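Local coordinates for bacterial regulatory proteins, tetR family (Corynebacterium glutamicum, PDB 3AQT), which probably binds DNA as a TetR-type transcriptional repressor, RolR, and takes up resorcinol as its inducer in a pocket of its all-helical fold, at residues F213-A216 / M217-V221. Numbering follows the deposited sequence.
Sequences FAAA and MLRMV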
# COMPACT_ATOMS: atom_id res chain seq x y z
N PHE B 213 8.06 1.42 -13.35
CA PHE B 213 7.89 1.55 -11.91
C PHE B 213 9.16 2.09 -11.26
O PHE B 213 9.10 2.99 -10.42
CB PHE B 213 7.52 0.21 -11.27
CG PHE B 213 7.49 0.27 -9.77
CD1 PHE B 213 6.52 1.02 -9.11
CD2 PHE B 213 8.48 -0.34 -9.01
CE1 PHE B 213 6.55 1.17 -7.73
CE2 PHE B 213 8.52 -0.21 -7.63
CZ PHE B 213 7.55 0.55 -6.98
N ALA B 214 10.30 1.53 -11.63
CA ALA B 214 11.57 1.97 -11.06
C ALA B 214 11.81 3.45 -11.33
O ALA B 214 12.30 4.18 -10.46
CB ALA B 214 12.72 1.13 -11.60
N ALA B 215 11.48 3.89 -12.53
CA ALA B 215 11.67 5.30 -12.88
C ALA B 215 10.88 6.21 -11.95
O ALA B 215 11.39 7.21 -11.46
CB ALA B 215 11.26 5.55 -14.32
N ALA B 216 9.62 5.84 -11.70
CA ALA B 216 8.77 6.63 -10.82
C ALA B 216 9.35 6.70 -9.41
O ALA B 216 9.27 7.75 -8.76
CB ALA B 216 7.36 6.04 -10.77
N MSE B 217 9.93 5.60 -8.94
CA MSE B 217 10.52 5.61 -7.61
C MSE B 217 11.78 6.47 -7.60
O MSE B 217 12.08 7.13 -6.60
CB MSE B 217 10.83 4.18 -7.14
CG MSE B 217 9.60 3.32 -6.86
SE MSE B 217 8.25 4.16 -5.70
CE MSE B 217 9.38 4.62 -4.22
N LEU B 218 12.50 6.47 -8.73
CA LEU B 218 13.71 7.28 -8.84
C LEU B 218 13.32 8.74 -8.81
O LEU B 218 13.99 9.56 -8.18
CB LEU B 218 14.47 6.97 -10.14
CG LEU B 218 15.32 5.69 -10.12
CD1 LEU B 218 16.05 5.51 -11.43
CD2 LEU B 218 16.32 5.78 -8.98
N ARG B 219 12.23 9.08 -9.49
CA ARG B 219 11.79 10.46 -9.48
C ARG B 219 11.35 10.84 -8.07
O ARG B 219 11.63 11.94 -7.59
CB ARG B 219 10.66 10.67 -10.49
CG ARG B 219 11.15 10.71 -11.93
CD ARG B 219 10.07 11.19 -12.88
NE ARG B 219 9.21 10.10 -13.30
CZ ARG B 219 9.40 9.38 -14.40
NH1 ARG B 219 10.43 9.65 -15.19
NH2 ARG B 219 8.57 8.39 -14.69
N MSE B 220 10.69 9.91 -7.39
CA MSE B 220 10.23 10.17 -6.04
C MSE B 220 11.38 10.52 -5.11
O MSE B 220 11.19 11.28 -4.16
CB MSE B 220 9.49 8.96 -5.48
CG MSE B 220 8.88 9.24 -4.11
SE MSE B 220 8.14 7.69 -3.27
CE MSE B 220 9.75 7.13 -2.34
N VAL B 221 12.57 9.97 -5.36
CA VAL B 221 13.71 10.28 -4.50
C VAL B 221 14.64 11.40 -5.01
O VAL B 221 15.78 11.53 -4.55
CB VAL B 221 14.54 9.02 -4.15
CG1 VAL B 221 13.75 8.16 -3.17
CG2 VAL B 221 14.90 8.23 -5.39
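Phe213 and Met217, one helical turn apart, are brought together by their first torsions: Phe213 sets CG anti to its own backbone N (chi1 173°), which carries the ring along the helix toward the following turn, whereas Met217, a selenomethionine, has CG beside its backbone N (chi1 -69°) and so reaches back. Met217 CG then stands over one face of the Phe213 ring, 3.9 Å from the ring centroid and 28° off the normal, a CH-pi contact. The bend at chi2 keeps the selenium near the same ring: Met217 SE lies 4.7 Å from the Phe213 centroid in an oblique Met-aromatic contact, closer to the CZ and CE1 corner than to the middle.

Beneath these side chains runs regular alpha-helical i to i+4 bonding. Met217 N donates to Phe213 O at 3.1 Å, and Leu218 N and Arg219 N bond likewise to Ala214 O and Ala215 O. Met220 N closes the series on Ala216 O at 2.9 Å; Val221 is the first residue to leave helical geometry. Arg219 folds back at chi3 along the small Ala215, its NH2 3.9 Å from Ala215 CB, while Ala215 O lies over one guanidinium face, offset toward the rim. Its NH1 is hydrogen-bonded to Ala225 O, while Met220 O of this chain accepts a hydrogen bond from Arg219 NH1 of the second subunit.

Helix 209-220 lies in the C-terminal ligand-binding domain and takes part in the subunit contact, through Phe213 on Cys186 and Met220 on Met220 of the second subunit. Phe213 and Met217 face helices 180-199 and 119-134, with the Phe213 side chain about 8 Å from bound resorcinol, and Leu218 packs against helices 119-134 and 225-231.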